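Local coordinates for protein aldehyde dehydrogenase (Anabaena variabilis, PDB 4H7N) that probably oxidises aldehydes to carboxylic acids with NAD+ as the electron acceptor, as a member of the aldehyde dehydrogenase family, at residues 69-74 against 86-91; 75-80 against 164-169. All blocks are in the same frame, centred on the assembly; numbering follows the deposited sequence.

Interaction 1 of 2, residues 69-74 against 86-91; sequences QLTEAL and LEIDSF
The carboxylate of Glu87 lies against Leu74 and is gripped at both oxygens. OE1 forms a salt bridge with Arg80. OE2 accepts a hydrogen bond from the backbone N of Thr141 and a weak one from that of Leu140, at the start of helix 139-144. On the side of 69-74, the neighbour of this charge is a methyl group. Leu74 CD2 sits 4.0 Å from Glu87 OE1, and the same methyl also touches Glu87 CB and CD, so it lies alongside the acid chain.

Ile88 supplies most of the remaining contact. Its CG1 lies 3.9 Å from Leu70 CD2 and 4.1 Å from Leu74 CD2, so it touches methyls of two leucines one helical turn apart. Both leucines have CG anti to the backbone N (chi1 178° for Leu70, -168° for Leu74). This extends them across the gap, and Leu70 meets Ile88 tip to tip. Ile88 CD1 goes further, to the backbone of the other helix, and stops 3.7 Å from Thr71 CA. It also comes within 3.5 Å of Thr71 OG1, with the two side chains at about a right angle. That hydroxyl is bonded to the carbonyl O of Arg67, one turn back.

The N-to-C directions of the two short segments differ by 129°, their axes 10.8 Å apart at closest. No hydrogen bond joins them. The contact joins helices 67-78 and 82-106 where helices 48-64 and 169-176 also pack, through Ile63, Pro171 and Leu172 on Leu70. The direct contact is largely apolar: Ile88 against Leu70, Leu74 and Thr71, with the Glu87 chain beside Leu74. The one buried acid has its charge met by an arginine and a helix start, which would probably favour the ionised form.

Interaction 2 of 2, residues 75-80 against 164-169; sequences VNDTGR and IAPRFV
Asp77 reaches from the last turn of helix 67-78 into the turn 166-169. Asp77 CB lies 4.0 Å from the methyl CB of Ala165. CG is anti to the carbonyl carbon (chi1 -83°), bringing the carboxylate up to the backbone of the turn. Arg167 N donates to the syn lone pair of Asp77 OD1 at 2.8 Å. Arg167 NH1 meets Asp77 OD1 on the anti side, also at 2.8 Å, as a salt bridge. The carboxylate and guanidinium planes stand 62° apart, but OD1 stays close to the guanidinium plane. Asp77 OD2 accepts from Phe168 N at 2.8 Å, a more bent bond (131°) from out of the carboxylate plane. Asp77 OD2 also lies 3.4 Å from Phe168 CD1, at the ring edge.

Asn76 ND2 lies over the rim of one guanidinium face without a bond to it, and is bonded to Asp19. One water joins Arg167 NE to Asn76 OD1, and another lies between NH1, Asp77 O and Ile164 O. Arg167 NH2 pairs with Asp19. One buried carboxylate satisfies two backbone N-H groups of a type I turn and shares an arginine with Asp19, fixing the approach to helix 169-176 against helix 67-78.

Interactions 1 and 2 have centres 10 Å apart and share helix 67-78. Residues 69-74 face helix 82-106, and the next residues, 75-80, meet the loop between strand 156-161 and helix 169-176. Along the chain the order is 69-74, 75-80, 86-91, 164-169, so the two contacts interleave. They touch directly: Ala73 CB packs 3.6 Å from Arg167 O, and Leu70 CD1 touches Phe168 O. Together they join one short helix to its sequence neighbour and to the strand-to-helix connection of a mixed sheet. Both lie away from the predicted active-site Glu232. They are packing contacts in what is probably the Rossmann-type part of the enzyme.

Interaction 1 of 2, residues 69-74 against 86-91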
loop_
_atom_site.group_PDB
_atom_site.type_symbol
_atom_site.label_atom_id
_atom_site.label_comp_id
_atom_site.label_asym_id
_atom_site.label_seq_id
_atom_site.Cartn_x
_atom_site.Cartn_y
_atom_site.Cartn_z
ATOM N N GLN A 69 35.771 -12.992 2.166
ATOM C CA GLN A 69 35.840 -11.716 1.464
ATOM C C GLN A 69 34.605 -10.872 1.793
ATOM O O GLN A 69 34.701 -9.665 1.876
ATOM C CB GLN A 69 35.870 -11.950 -0.034
ATOM C CG GLN A 69 37.248 -12.329 -0.577
ATOM C CD GLN A 69 37.631 -13.737 -0.197
ATOM O OE1 GLN A 69 36.810 -14.653 -0.230
ATOM N NE2 GLN A 69 38.864 -13.920 0.175
ATOM N N LEU A 70 33.448 -11.513 1.987
ATOM C CA LEU A 70 32.261 -10.766 2.396
ATOM C C LEU A 70 32.450 -10.206 3.815
ATOM O O LEU A 70 32.206 -9.025 4.075
ATOM C CB LEU A 70 31.005 -11.625 2.274
ATOM C CG LEU A 70 29.688 -10.949 2.718
ATOM C CD1 LEU A 70 29.362 -9.712 1.887
ATOM C CD2 LEU A 70 28.522 -11.911 2.616
ATOM N N THR A 71 32.956 -11.054 4.713
ATOM C CA THR A 71 33.183 -10.688 6.086
ATOM C C THR A 71 34.190 -9.501 6.120
ATOM O O THR A 71 33.984 -8.514 6.812
ATOM C CB THR A 71 33.814 -11.854 6.864
ATOM O OG1 THR A 71 32.934 -12.972 6.878
ATOM C CG2 THR A 71 34.107 -11.446 8.266
ATOM N N GLU A 72 35.248 -9.606 5.333
ATOM C CA GLU A 72 36.290 -8.574 5.359
ATOM C C GLU A 72 35.731 -7.196 4.872
ATOM O O GLU A 72 36.047 -6.101 5.406
ATOM C CB GLU A 72 37.497 -9.058 4.540
ATOM C CG GLU A 72 38.456 -8.001 4.061
ATOM C CD GLU A 72 39.489 -8.599 3.099
ATOM O OE1 GLU A 72 39.122 -9.188 2.038
ATOM O OE2 GLU A 72 40.661 -8.504 3.421
ATOM N N ALA A 73 34.936 -7.234 3.825
ATOM C CA ALA A 73 34.385 -5.986 3.323
ATOM C C ALA A 73 33.382 -5.384 4.313
ATOM O O ALA A 73 33.341 -4.180 4.481
ATOM C CB ALA A 73 33.751 -6.175 1.963
ATOM N N LEU A 74 32.612 -6.231 4.983
ATOM C CA LEU A 74 31.590 -5.737 5.913
ATOM C C LEU A 74 32.242 -5.265 7.240
ATOM O O LEU A 74 31.822 -4.279 7.830
ATOM C CB LEU A 74 30.492 -6.785 6.053
ATOM C CG LEU A 74 29.213 -6.366 6.742
ATOM C CD1 LEU A 74 28.547 -5.175 6.063
ATOM C CD2 LEU A 74 28.265 -7.572 6.743
ATOM N N LEU A 86 26.864 -12.110 12.420
ATOM C CA LEU A 86 25.410 -12.273 12.532
ATOM C C LEU A 86 24.673 -11.731 11.337
ATOM O O LEU A 86 23.705 -12.346 10.875
ATOM C CB LEU A 86 24.883 -11.620 13.815
ATOM C CG LEU A 86 25.589 -12.008 15.129
ATOM C CD1 LEU A 86 24.749 -11.489 16.301
ATOM C CD2 LEU A 86 25.863 -13.512 15.298
ATOM N N GLU A 87 25.114 -10.591 10.804
ATOM C CA GLU A 87 24.456 -10.057 9.599
ATOM C C GLU A 87 24.560 -11.045 8.487
ATOM O O GLU A 87 23.574 -11.294 7.766
ATOM C CB GLU A 87 25.106 -8.774 9.102
ATOM C CG GLU A 87 24.455 -7.517 9.498
ATOM C CD GLU A 87 24.957 -6.304 8.731
ATOM O OE1 GLU A 87 25.821 -5.634 9.308
ATOM O OE2 GLU A 87 24.449 -5.986 7.603
ATOM N N ILE A 88 25.761 -11.603 8.315
ATOM C CA ILE A 88 25.953 -12.559 7.243
ATOM C C ILE A 88 25.079 -13.821 7.424
ATOM O O ILE A 88 24.492 -14.308 6.470
ATOM C CB ILE A 88 27.426 -12.915 7.046
ATOM C CG1 ILE A 88 28.169 -11.699 6.537
ATOM C CG2 ILE A 88 27.538 -14.024 6.026
ATOM C CD1 ILE A 88 29.700 -11.752 6.598
ATOM N N ASP A 89 25.031 -14.349 8.635
ATOM C CA ASP A 89 24.236 -15.545 8.941
ATOM C C ASP A 89 22.745 -15.273 8.691
ATOM O O ASP A 89 22.036 -16.083 8.099
ATOM C CB ASP A 89 24.452 -15.958 10.398
ATOM C CG ASP A 89 25.821 -16.605 10.626
ATOM O OD1 ASP A 89 26.386 -17.189 9.670
ATOM O OD2 ASP A 89 26.324 -16.526 11.779
ATOM N N SER A 90 22.304 -14.117 9.141
ATOM C CA SER A 90 20.925 -13.669 8.988
ATOM C C SER A 90 20.525 -13.467 7.504
ATOM O O SER A 90 19.450 -13.916 7.045
ATOM C CB SER A 90 20.720 -12.426 9.829
ATOM O OG SER A 90 19.581 -11.688 9.376
ATOM N N PHE A 91 21.385 -12.830 6.726
ATOM C CA PHE A 91 21.218 -12.779 5.249
ATOM C C PHE A 91 21.083 -14.178 4.611
ATOM O O PHE A 91 20.175 -14.439 3.839
ATOM C CB PHE A 91 22.426 -12.041 4.617
ATOM C CG PHE A 91 22.485 -12.102 3.110
ATOM C CD1 PHE A 91 21.430 -11.715 2.349
ATOM C CD2 PHE A 91 23.609 -12.520 2.477
ATOM C CE1 PHE A 91 21.499 -11.743 0.973
ATOM C CE2 PHE A 91 23.704 -12.538 1.126
ATOM C CZ PHE A 91 22.643 -12.132 0.367
#

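Interaction 2 of 2, residues 75-80 against 164-169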
loop_
_atom_site.group_PDB
_atom_site.type_symbol
_atom_site.label_atom_id
_atom_site.label_comp_id
_atom_site.label_asym_id
_atom_site.label_seq_id
_atom_site.Cartn_x
_atom_site.Cartn_y
_atom_site.Cartn_z
ATOM N N VAL A 75 33.290 -5.922 7.693
ATOM C CA VAL A 75 34.113 -5.380 8.804
ATOM C C VAL A 75 34.640 -3.960 8.426
ATOM O O VAL A 75 34.584 -3.031 9.218
ATOM C CB VAL A 75 35.313 -6.273 9.116
ATOM C CG1 VAL A 75 36.362 -5.566 9.969
ATOM C CG2 VAL A 75 34.874 -7.547 9.790
ATOM N N ASN A 76 35.173 -3.834 7.222
ATOM C CA ASN A 76 35.677 -2.557 6.742
ATOM C C ASN A 76 34.553 -1.500 6.749
ATOM O O ASN A 76 34.798 -0.346 7.152
ATOM C CB ASN A 76 36.248 -2.744 5.332
ATOM C CG ASN A 76 37.232 -1.658 4.895
ATOM O OD1 ASN A 76 38.026 -1.885 3.948
ATOM N ND2 ASN A 76 37.179 -0.469 5.516
ATOM N N ASP A 77 33.351 -1.874 6.305
ATOM C CA ASP A 77 32.222 -0.921 6.266
ATOM C C ASP A 77 31.770 -0.487 7.657
ATOM O O ASP A 77 31.363 0.640 7.850
ATOM C CB ASP A 77 30.975 -1.510 5.565
ATOM C CG ASP A 77 30.996 -1.424 4.028
ATOM O OD1 ASP A 77 31.498 -0.429 3.424
ATOM O OD2 ASP A 77 30.402 -2.343 3.386
ATOM N N THR A 78 31.752 -1.423 8.605
ATOM C CA THR A 78 31.076 -1.235 9.903
ATOM C C THR A 78 31.978 -1.089 11.082
ATOM O O THR A 78 31.562 -0.603 12.127
ATOM C CB THR A 78 30.123 -2.397 10.230
ATOM O OG1 THR A 78 30.825 -3.655 10.356
ATOM C CG2 THR A 78 29.023 -2.536 9.135
ATOM N N GLY A 79 33.229 -1.508 10.928
ATOM C CA GLY A 79 34.169 -1.446 12.026
ATOM C C GLY A 79 34.045 -2.504 13.109
ATOM O O GLY A 79 34.650 -2.379 14.179
ATOM N N ARG A 80 33.199 -3.511 12.890
ATOM C CA ARG A 80 32.991 -4.526 13.888
ATOM C C ARG A 80 32.896 -5.907 13.276
ATOM O O ARG A 80 32.528 -6.050 12.101
ATOM C CB ARG A 80 31.749 -4.217 14.790
ATOM C CG ARG A 80 30.489 -3.660 14.122
ATOM C CD ARG A 80 29.796 -4.615 13.179
ATOM N NE ARG A 80 28.483 -4.083 12.783
ATOM C CZ ARG A 80 27.734 -4.513 11.777
ATOM N NH1 ARG A 80 26.536 -3.955 11.591
ATOM N NH2 ARG A 80 28.121 -5.507 10.965
ATOM N N ILE A 164 27.769 5.799 2.621
ATOM C CA ILE A 164 28.536 5.682 3.885
ATOM C C ILE A 164 29.099 4.269 4.125
ATOM O O ILE A 164 30.089 4.123 4.817
ATOM C CB ILE A 164 27.667 6.127 5.095
ATOM C CG1 ILE A 164 27.140 7.567 4.918
ATOM C CG2 ILE A 164 28.432 5.983 6.369
ATOM C CD1 ILE A 164 28.190 8.646 4.782
ATOM N N ALA A 165 28.490 3.236 3.530
ATOM C CA ALA A 165 28.928 1.842 3.767
ATOM C C ALA A 165 28.660 0.945 2.548
ATOM O O ALA A 165 27.718 0.149 2.547
ATOM C CB ALA A 165 28.196 1.299 4.965
ATOM N N PRO A 166 29.433 1.116 1.473
ATOM C CA PRO A 166 29.141 0.494 0.193
ATOM C C PRO A 166 30.043 -0.688 -0.139
ATOM O O PRO A 166 29.840 -1.348 -1.153
ATOM C CB PRO A 166 29.406 1.641 -0.785
ATOM C CG PRO A 166 30.616 2.273 -0.163
ATOM C CD PRO A 166 30.445 2.170 1.341
ATOM N N ARG A 167 31.047 -0.953 0.670
ATOM C CA ARG A 167 32.111 -1.899 0.245
ATOM C C ARG A 167 31.665 -3.362 0.169
ATOM O O ARG A 167 32.210 -4.133 -0.615
ATOM C CB ARG A 167 33.312 -1.826 1.164
ATOM C CG ARG A 167 33.860 -0.438 1.403
ATOM C CD ARG A 167 34.941 -0.565 2.450
ATOM N NE ARG A 167 35.456 0.710 2.896
ATOM C CZ ARG A 167 34.798 1.597 3.653
ATOM N NH1 ARG A 167 33.540 1.422 4.016
ATOM N NH2 ARG A 167 35.423 2.680 4.072
ATOM N N PHE A 168 30.605 -3.713 0.908
ATOM C CA PHE A 168 30.119 -5.100 0.955
ATOM C C PHE A 168 29.587 -5.558 -0.382
ATOM O O PHE A 168 29.480 -6.746 -0.599
ATOM C CB PHE A 168 29.041 -5.275 2.008
ATOM C CG PHE A 168 27.728 -4.644 1.625
ATOM C CD1 PHE A 168 27.507 -3.296 1.802
ATOM C CD2 PHE A 168 26.723 -5.412 1.065
ATOM C CE1 PHE A 168 26.299 -2.725 1.451
ATOM C CE2 PHE A 168 25.498 -4.846 0.701
ATOM C CZ PHE A 168 25.286 -3.502 0.908
ATOM N N VAL A 169 29.251 -4.622 -1.262
ATOM C CA VAL A 169 28.756 -4.915 -2.584
ATOM C C VAL A 169 29.788 -5.678 -3.451
ATOM O O VAL A 169 29.427 -6.617 -4.192
ATOM C CB VAL A 169 28.259 -3.622 -3.286
ATOM C CG1 VAL A 169 27.892 -3.899 -4.721
ATOM C CG2 VAL A 169 26.985 -3.121 -2.598
HETATM O O HOH W 1 38.028 0.056 1.639
HETATM O O HOH W 2 31.874 2.641 6.161
#